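Enoyl-CoA hydratase, EchA12_1 (Mycobacterium marinum M, PDB 3QRE) probably catalyses a reaction on coenzyme A thioesters in fatty acid metabolism, such as the hydration of enoyl-CoA. Local coordinates at residues I144-A149 against A161-V166; R199-E204 against L209-E214; G38-I43 against E227-I232. One frame throughout, in Å; residues are numbered along the deposited sequence.

Contact 1: I144-A149 against A161-V166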
loop_
_atom_site.group_PDB
_atom_site.type_symbol
_atom_site.label_atom_id
_atom_site.label_comp_id
_atom_site.label_asym_id
_atom_site.label_seq_id
_atom_site.Cartn_x
_atom_site.Cartn_y
_atom_site.Cartn_z
ATOM N N ILE A 144 -18.267 -5.429 -12.047
ATOM C CA ILE A 144 -17.635 -4.701 -13.121
ATOM C C ILE A 144 -17.636 -3.175 -12.867
ATOM O O ILE A 144 -16.690 -2.479 -13.266
ATOM C CB ILE A 144 -18.266 -5.078 -14.479
ATOM C CG1 ILE A 144 -17.847 -4.103 -15.593
ATOM C CG2 ILE A 144 -19.770 -5.123 -14.334
ATOM C CD1 ILE A 144 -17.394 -4.791 -16.903
ATOM N N GLY A 145 -18.664 -2.679 -12.181
ATOM C CA GLY A 145 -18.694 -1.292 -11.752
ATOM C C GLY A 145 -17.557 -0.888 -10.810
ATOM O O GLY A 145 -17.051 0.243 -10.886
ATOM N N LEU A 146 -17.158 -1.795 -9.918
ATOM C CA LEU A 146 -15.985 -1.561 -9.075
ATOM C C LEU A 146 -14.701 -1.597 -9.930
ATOM O O LEU A 146 -13.830 -0.740 -9.808
ATOM C CB LEU A 146 -15.922 -2.594 -7.942
ATOM C CG LEU A 146 -14.690 -2.473 -7.046
ATOM C CD1 LEU A 146 -14.686 -1.142 -6.271
ATOM C CD2 LEU A 146 -14.616 -3.672 -6.079
ATOM N N THR A 147 -14.597 -2.587 -10.808
ATOM C CA THR A 147 -13.453 -2.645 -11.711
ATOM C C THR A 147 -13.286 -1.353 -12.519
ATOM O O THR A 147 -12.189 -0.773 -12.526
ATOM C CB THR A 147 -13.504 -3.886 -12.602
ATOM O OG1 THR A 147 -13.636 -5.024 -11.755
ATOM C CG2 THR A 147 -12.220 -4.032 -13.413
ATOM N N GLN A 148 -14.357 -0.882 -13.160
ATOM C CA GLN A 148 -14.273 0.357 -13.925
ATOM C C GLN A 148 -13.888 1.587 -13.086
ATOM O O GLN A 148 -13.115 2.417 -13.562
ATOM C CB GLN A 148 -15.564 0.664 -14.689
ATOM C CG GLN A 148 -15.521 0.237 -16.160
ATOM C CD GLN A 148 -14.420 0.907 -17.023
ATOM O OE1 GLN A 148 -13.639 1.790 -16.598
ATOM N NE2 GLN A 148 -14.356 0.455 -18.254
ATOM N N ALA A 149 -14.452 1.702 -11.878
ATOM C CA ALA A 149 -14.132 2.802 -10.961
ATOM C C ALA A 149 -12.660 2.778 -10.641
ATOM O O ALA A 149 -12.002 3.806 -10.729
ATOM C CB ALA A 149 -14.969 2.726 -9.666
ATOM N N ALA A 161 -22.250 5.323 0.074
ATOM C CA ALA A 161 -22.279 4.548 -1.177
ATOM C C ALA A 161 -21.720 3.140 -0.943
ATOM O O ALA A 161 -20.695 2.988 -0.286
ATOM C CB ALA A 161 -21.526 5.255 -2.262
ATOM N N LYS A 162 -22.423 2.123 -1.443
ATOM C CA LYS A 162 -22.047 0.713 -1.234
ATOM C C LYS A 162 -21.100 0.162 -2.302
ATOM O O LYS A 162 -21.304 0.380 -3.510
ATOM C CB LYS A 162 -23.278 -0.200 -1.171
ATOM C CG LYS A 162 -24.278 0.138 -0.040
ATOM C CD LYS A 162 -24.853 -1.141 0.577
ATOM C CE LYS A 162 -25.625 -0.842 1.853
ATOM N NZ LYS A 162 -26.939 -0.195 1.547
ATOM N N PHE A 163 -20.084 -0.570 -1.841
ATOM C CA PHE A 163 -19.143 -1.241 -2.729
ATOM C C PHE A 163 -19.152 -2.716 -2.428
ATOM O O PHE A 163 -19.318 -3.111 -1.271
ATOM C CB PHE A 163 -17.716 -0.727 -2.498
ATOM C CG PHE A 163 -17.549 0.747 -2.701
ATOM C CD1 PHE A 163 -16.853 1.224 -3.796
ATOM C CD2 PHE A 163 -18.080 1.663 -1.791
ATOM C CE1 PHE A 163 -16.689 2.602 -3.999
ATOM C CE2 PHE A 163 -17.919 3.024 -1.990
ATOM C CZ PHE A 163 -17.216 3.496 -3.095
ATOM N N ALA A 164 -18.968 -3.531 -3.457
ATOM C CA ALA A 164 -18.775 -4.966 -3.255
ATOM C C ALA A 164 -17.997 -5.544 -4.413
ATOM O O ALA A 164 -18.341 -5.314 -5.580
ATOM C CB ALA A 164 -20.098 -5.697 -3.090
ATOM N N ALA A 165 -16.944 -6.280 -4.079
ATOM C CA ALA A 165 -16.152 -7.006 -5.064
ATOM C C ALA A 165 -16.787 -8.398 -5.329
ATOM O O ALA A 165 -16.198 -9.435 -5.014
ATOM C CB ALA A 165 -14.686 -7.123 -4.590
ATOM N N VAL A 166 -18.001 -8.391 -5.884
ATOM C CA VAL A 166 -18.773 -9.609 -6.201
ATOM C C VAL A 166 -18.675 -9.882 -7.694
ATOM O O VAL A 166 -18.983 -9.017 -8.510
ATOM C CB VAL A 166 -20.268 -9.473 -5.812
ATOM C CG1 VAL A 166 -21.083 -10.636 -6.347
ATOM C CG2 VAL A 166 -20.418 -9.415 -4.299
#

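Contact 2: R199-E204 against L209-E214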
loop_
_atom_site.group_PDB
_atom_site.type_symbol
_atom_site.label_atom_id
_atom_site.label_comp_id
_atom_site.label_asym_id
_atom_site.label_seq_id
_atom_site.Cartn_x
_atom_site.Cartn_y
_atom_site.Cartn_z
ATOM N N ARG A 199 -17.866 -9.233 0.469
ATOM C CA ARG A 199 -18.622 -8.424 1.429
ATOM C C ARG A 199 -18.885 -7.008 0.931
ATOM O O ARG A 199 -18.184 -6.507 0.056
ATOM C CB ARG A 199 -17.934 -8.387 2.807
ATOM C CG ARG A 199 -16.629 -7.591 2.849
ATOM C CD ARG A 199 -15.865 -7.875 4.153
ATOM N NE ARG A 199 -14.559 -7.199 4.191
ATOM C CZ ARG A 199 -14.376 -5.910 4.492
ATOM N NH1 ARG A 199 -15.416 -5.116 4.773
ATOM N NH2 ARG A 199 -13.148 -5.401 4.504
ATOM N N THR A 200 -19.885 -6.376 1.532
ATOM C CA THR A 200 -20.278 -5.015 1.228
ATOM C C THR A 200 -19.505 -4.094 2.155
ATOM O O THR A 200 -19.404 -4.328 3.365
ATOM C CB THR A 200 -21.843 -4.852 1.388
ATOM O OG1 THR A 200 -22.522 -5.491 0.280
ATOM C CG2 THR A 200 -22.253 -3.411 1.430
ATOM N N PHE A 201 -18.895 -3.073 1.578
ATOM C CA PHE A 201 -18.266 -2.009 2.376
ATOM C C PHE A 201 -18.709 -0.661 1.844
ATOM O O PHE A 201 -19.024 -0.509 0.649
ATOM C CB PHE A 201 -16.732 -2.123 2.413
ATOM C CG PHE A 201 -16.095 -2.193 1.060
ATOM C CD1 PHE A 201 -15.424 -1.088 0.537
ATOM C CD2 PHE A 201 -16.168 -3.365 0.299
ATOM C CE1 PHE A 201 -14.813 -1.162 -0.721
ATOM C CE2 PHE A 201 -15.584 -3.443 -0.946
ATOM C CZ PHE A 201 -14.902 -2.342 -1.469
ATOM N N LEU A 202 -18.760 0.304 2.749
ATOM C CA LEU A 202 -19.263 1.624 2.410
ATOM C C LEU A 202 -18.101 2.552 2.008
ATOM O O LEU A 202 -16.912 2.218 2.226
ATOM C CB LEU A 202 -20.023 2.191 3.608
ATOM C CG LEU A 202 -21.498 1.827 3.871
ATOM C CD1 LEU A 202 -21.981 0.577 3.142
ATOM C CD2 LEU A 202 -21.725 1.676 5.385
ATOM N N ALA A 203 -18.459 3.699 1.425
ATOM C CA ALA A 203 -17.502 4.745 1.026
ATOM C C ALA A 203 -16.417 5.018 2.070
ATOM O O ALA A 203 -15.249 5.213 1.719
ATOM C CB ALA A 203 -18.242 6.060 0.684
ATOM N N GLU A 204 -16.798 5.029 3.342
ATOM C CA GLU A 204 -15.870 5.407 4.399
ATOM C C GLU A 204 -14.765 4.340 4.610
ATOM O O GLU A 204 -13.583 4.683 4.759
ATOM C CB GLU A 204 -16.637 5.758 5.702
ATOM C CG GLU A 204 -17.478 7.105 5.616
ATOM C CD GLU A 204 -18.927 7.040 4.925
ATOM O OE1 GLU A 204 -19.475 5.956 4.541
ATOM O OE2 GLU A 204 -19.519 8.148 4.781
ATOM N N LEU A 209 -9.197 2.095 3.248
ATOM C CA LEU A 209 -8.477 1.069 2.490
ATOM C C LEU A 209 -7.698 1.638 1.294
ATOM O O LEU A 209 -6.876 0.939 0.684
ATOM C CB LEU A 209 -9.457 0.004 1.993
ATOM C CG LEU A 209 -10.230 -0.822 3.031
ATOM C CD1 LEU A 209 -11.151 -1.801 2.298
ATOM C CD2 LEU A 209 -9.258 -1.582 3.966
ATOM N N GLY A 210 -7.958 2.900 0.972
ATOM C CA GLY A 210 -7.240 3.582 -0.090
ATOM C C GLY A 210 -7.876 3.333 -1.449
ATOM O O GLY A 210 -7.244 3.522 -2.487
ATOM N N LEU A 211 -9.132 2.908 -1.446
ATOM C CA LEU A 211 -9.848 2.685 -2.703
ATOM C C LEU A 211 -10.487 3.981 -3.209
ATOM O O LEU A 211 -10.892 4.072 -4.349
ATOM C CB LEU A 211 -10.892 1.589 -2.524
ATOM C CG LEU A 211 -10.260 0.202 -2.416
ATOM C CD1 LEU A 211 -11.286 -0.856 -2.035
ATOM C CD2 LEU A 211 -9.500 -0.177 -3.733
ATOM N N VAL A 212 -10.552 4.983 -2.347
ATOM C CA VAL A 212 -11.244 6.222 -2.653
ATOM C C VAL A 212 -10.428 7.373 -2.079
ATOM O O VAL A 212 -9.872 7.246 -0.997
ATOM C CB VAL A 212 -12.694 6.164 -2.054
ATOM C CG1 VAL A 212 -13.146 7.484 -1.508
ATOM C CG2 VAL A 212 -13.677 5.631 -3.085
ATOM N N LYS A 213 -10.342 8.488 -2.797
ATOM C CA LYS A 213 -9.515 9.614 -2.339
ATOM C C LYS A 213 -10.218 10.380 -1.210
ATOM O O LYS A 213 -9.561 10.863 -0.263
ATOM C CB LYS A 213 -9.179 10.558 -3.499
ATOM C CG LYS A 213 -8.921 12.023 -3.106
ATOM C CD LYS A 213 -8.647 12.909 -4.332
ATOM C CE LYS A 213 -8.458 14.400 -3.966
ATOM N NZ LYS A 213 -7.331 14.602 -3.010
ATOM N N GLU A 214 -11.544 10.482 -1.304
ATOM C CA GLU A 214 -12.279 11.369 -0.420
ATOM C C GLU A 214 -13.766 11.069 -0.485
ATOM O O GLU A 214 -14.327 10.851 -1.585
ATOM C CB GLU A 214 -11.999 12.807 -0.844
ATOM C CG GLU A 214 -12.476 13.904 0.071
ATOM C CD GLU A 214 -12.135 15.284 -0.483
ATOM O OE1 GLU A 214 -10.932 15.561 -0.730
ATOM O OE2 GLU A 214 -13.071 16.093 -0.677
#

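Contact 3: G38-I43 against E227-I232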
loop_
_atom_site.group_PDB
_atom_site.type_symbol
_atom_site.label_atom_id
_atom_site.label_comp_id
_atom_site.label_asym_id
_atom_site.label_seq_id
_atom_site.Cartn_x
_atom_site.Cartn_y
_atom_site.Cartn_z
ATOM N N GLY A 38 -14.891 24.904 -18.834
ATOM C CA GLY A 38 -13.533 24.622 -18.339
ATOM C C GLY A 38 -12.811 23.422 -18.942
ATOM O O GLY A 38 -11.680 23.130 -18.549
ATOM N N GLY A 39 -13.457 22.716 -19.875
ATOM C CA GLY A 39 -12.821 21.605 -20.599
ATOM C C GLY A 39 -12.873 20.241 -19.901
ATOM O O GLY A 39 -12.012 19.375 -20.122
ATOM N N VAL A 40 -13.893 20.059 -19.066
ATOM C CA VAL A 40 -14.211 18.761 -18.478
ATOM C C VAL A 40 -15.327 18.070 -19.264
ATOM O O VAL A 40 -16.400 18.630 -19.428
ATOM C CB VAL A 40 -14.625 18.898 -16.995
ATOM C CG1 VAL A 40 -14.909 17.514 -16.391
ATOM C CG2 VAL A 40 -13.557 19.661 -16.198
ATOM N N ALA A 41 -15.050 16.876 -19.773
ATOM C CA ALA A 41 -16.077 15.996 -20.324
ATOM C C ALA A 41 -16.762 15.182 -19.210
ATOM O O ALA A 41 -16.117 14.382 -18.519
ATOM C CB ALA A 41 -15.461 15.049 -21.368
ATOM N N ILE A 42 -18.068 15.382 -19.047
ATOM C CA ILE A 42 -18.860 14.636 -18.071
ATOM C C ILE A 42 -19.581 13.486 -18.769
ATOM O O ILE A 42 -20.395 13.697 -19.686
ATOM C CB ILE A 42 -19.880 15.538 -17.335
ATOM C CG1 ILE A 42 -19.155 16.725 -16.688
ATOM C CG2 ILE A 42 -20.693 14.709 -16.308
ATOM C CD1 ILE A 42 -20.081 17.770 -16.072
ATOM N N ILE A 43 -19.260 12.271 -18.333
ATOM C CA ILE A 43 -19.784 11.060 -18.920
ATOM C C ILE A 43 -20.659 10.408 -17.859
ATOM O O ILE A 43 -20.212 10.133 -16.726
ATOM C CB ILE A 43 -18.628 10.148 -19.384
ATOM C CG1 ILE A 43 -17.779 10.898 -20.428
ATOM C CG2 ILE A 43 -19.139 8.788 -19.893
ATOM C CD1 ILE A 43 -16.651 10.057 -21.043
ATOM N N GLU A 227 -14.686 20.489 -9.359
ATOM C CA GLU A 227 -13.743 21.480 -8.820
ATOM C C GLU A 227 -12.335 20.924 -9.026
ATOM O O GLU A 227 -11.501 21.529 -9.703
ATOM C CB GLU A 227 -14.018 21.728 -7.327
ATOM C CG GLU A 227 -13.025 22.665 -6.610
ATOM C CD GLU A 227 -13.133 22.623 -5.064
ATOM O OE1 GLU A 227 -13.635 21.629 -4.499
ATOM O OE2 GLU A 227 -12.700 23.594 -4.408
ATOM N N TYR A 228 -12.116 19.736 -8.471
ATOM C CA TYR A 228 -10.855 19.000 -8.585
ATOM C C TYR A 228 -10.393 18.846 -10.032
ATOM O O TYR A 228 -9.238 19.112 -10.340
ATOM C CB TYR A 228 -10.981 17.639 -7.880
ATOM C CG TYR A 228 -9.697 16.850 -7.859
ATOM C CD1 TYR A 228 -8.706 17.134 -6.938
ATOM C CD2 TYR A 228 -9.477 15.825 -8.779
ATOM C CE1 TYR A 228 -7.530 16.421 -6.925
ATOM C CE2 TYR A 228 -8.322 15.104 -8.771
ATOM C CZ TYR A 228 -7.342 15.402 -7.847
ATOM O OH TYR A 228 -6.175 14.677 -7.857
ATOM N N ALA A 229 -11.313 18.451 -10.914
ATOM C CA ALA A 229 -11.025 18.269 -12.354
ATOM C C ALA A 229 -10.589 19.545 -13.101
ATOM O O ALA A 229 -9.646 19.513 -13.897
ATOM C CB ALA A 229 -12.192 17.619 -13.054
ATOM N N GLU A 230 -11.272 20.659 -12.869
ATOM C CA GLU A 230 -10.824 21.937 -13.430
ATOM C C GLU A 230 -9.563 22.453 -12.735
ATOM O O GLU A 230 -8.728 23.088 -13.374
ATOM C CB GLU A 230 -11.960 22.976 -13.439
ATOM C CG GLU A 230 -12.749 22.978 -14.781
ATOM C CD GLU A 230 -14.162 23.531 -14.650
ATOM O OE1 GLU A 230 -15.139 22.838 -15.069
ATOM O OE2 GLU A 230 -14.288 24.672 -14.127
ATOM N N ASP A 231 -9.424 22.159 -11.439
ATOM C CA ASP A 231 -8.181 22.425 -10.707
ATOM C C ASP A 231 -6.976 21.780 -11.398
ATOM O O ASP A 231 -6.005 22.482 -11.693
ATOM C CB ASP A 231 -8.258 21.960 -9.244
ATOM C CG ASP A 231 -8.767 23.046 -8.294
ATOM O OD1 ASP A 231 -9.422 24.033 -8.737
ATOM O OD2 ASP A 231 -8.510 22.913 -7.079
ATOM N N ILE A 232 -7.040 20.469 -11.683
ATOM C CA ILE A 232 -5.916 19.797 -12.354
ATOM C C ILE A 232 -5.727 20.254 -13.801
ATOM O O ILE A 232 -4.592 20.334 -14.294
ATOM C CB ILE A 232 -5.925 18.214 -12.204
ATOM C CG1 ILE A 232 -6.789 17.538 -13.257
ATOM C CG2 ILE A 232 -6.344 17.783 -10.788
ATOM C CD1 ILE A 232 -6.906 16.038 -13.039
#

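Contact 1: I144-A149 against A161-V166
Leu146 reaches from the helical segment 144-149 to Phe163 and Ala165, and its two methyl groups divide the work. CD2 packs on Ala165, 3.8 Å from CB, and lies equally near CA of the same residue. It also comes to 4.1 Å from the carbonyl O of Ala164. CD1 turns to the aromatic ring and meets Phe163 CD1 at 4.1 Å. This methyl sits at the ring edge, near the ring plane, so it does not cover a face. Leu146 CG stands anti to the backbone N (chi1 177°), which carries the branched end out from the helix toward 161-166. The rotation about CB-CG (chi2 65°) then sends CD1 to the ring and CD2 to Ala165. Phe163 has CG anti to its own carbonyl carbon (chi1 -59°). The two side chains cross at about a right angle.

These contacts set helix 144-151 against the end of strand 162-164. The fold is that of the crotonase family, and the strand belongs to the smaller of two mixed sheets, with 141-142 on one flank and 200-202 on the other. Just past the strand the backbone makes an inverse gamma turn centred on Ala165. Val166 N closes it with a weak hydrogen bond to Ala164 O, 3.1 Å long.

No hydrogen bond joins the two segments; the touching side chains are buried and meet by apolar packing. The backbone of the strand is held by its neighbours in the sheet, Lys162 and Ala164 bonding to Cys141 and Phe163 to Phe201. The Phe163 ring also meets the ring of Phe201, while Leu146 touches Ile178 of helix 178-185 and Cys141 of strand 141-142.

Contact 2: R199-E204 against L209-E214
Phe201 and Leu211 make the main apolar contact between 199-204 and 209-214. One methyl of the leucine, CD1, does the touching. It lies 3.8 Å from Phe201 CE1 and 4.0 Å from Phe201 CZ, so it meets the far end of the ring. The side chains cross at about a right angle. Phe201 CG sits between the backbone N and the carbonyl carbon (chi1 54°), and the ring is directed to the 209-214 side. Leu211 has CG anti to its carbonyl carbon and extends onward to CD1 (chi2 172°). Leu194 of helix 188-197 and Ala206 of helix 203-208 touch both side chains.

A looser approach brings Val212 CG1 to 4.5 Å from the backbone O of Ala203.

The backbone explains how the chain comes back. Leu202 holds the N-cap position of helix 203-208. At the other end Gly210 leaves the helix with positive phi (86°) and closes a Schellman motif. The contact thus brackets a short helix that links two strands of different sheets, 200-202 and 214-216, in this crotonase-like fold.

Polar bonds run to partners around the contact. Arg199 NH2 forms salt bridges with Glu205 and Asp193, and Leu211 O accepts a hydrogen bond from Arg155 NE. Lys213 NZ forms a salt bridge with Asp193 of the third subunit, which places this edge at the trimer interface.

No hydrogen bond or salt bridge links the segments, and all four touching residues are buried. Cohesion here therefore rests on apolar packing, while the charged groups serve neighbouring parts and another subunit.

Contact 3: G38-I43 against E227-I232
The chain at Gly38 passes closest to the helix at Glu230, with the CA atoms 6.2 Å apart, before strand 40-45 leads away. Val40 carries most of the apolar contact. Its CG2 touches two neighbours on helix 221-235: Ala229 CB at 4.0 Å and Glu230 CG at 3.7 Å. This methyl lies anti to the valine carbonyl carbon, while CG1 is anti to the backbone N (chi1 -178°).

Glu230 runs obliquely across Val40 with its chain extended beyond CG. Its carboxylate comes up to the backbone of Gly38, where Glu230 CD lies 3.9 Å from Gly38 CA. The acid end has its hydrogen bond beside the contact: OE1 bonds to Thr36 OG1, and the same hydroxyl is bonded to Val40 N. Thr36 therefore joins the carboxylate to the start of the strand. Glu230 OE1 is also 3.7 Å from Val40 CG2, so the methyl packs along the aliphatic and the acid parts of one side chain.

Further round the helix, Tyr228 OH bonds to Asp193 of the third subunit. Val40 also touches Leu226 of its own partner helix and Val79 of the next strand. Helix 221-235 lies over the larger sheet here, where strand 40-45 runs between 31-35 and 77-82.

How the contacts relate
Contact 3 joins segments near the two ends of the modelled chain, and contacts 1 and 2 follow one another in the sequence between them. Contacts 1 and 2 are neighbours, with centres about 10 Å apart. They share the smaller sheet, where strands 162-164 and 200-202 lie side by side. Contact 3 belongs to the larger sheet, its centre about 23 Å from the centre of each of the others. It meets contact 2 where Lys213 packs on Tyr228, but does not touch contact 1. This junction lies beside the interface with the third subunit.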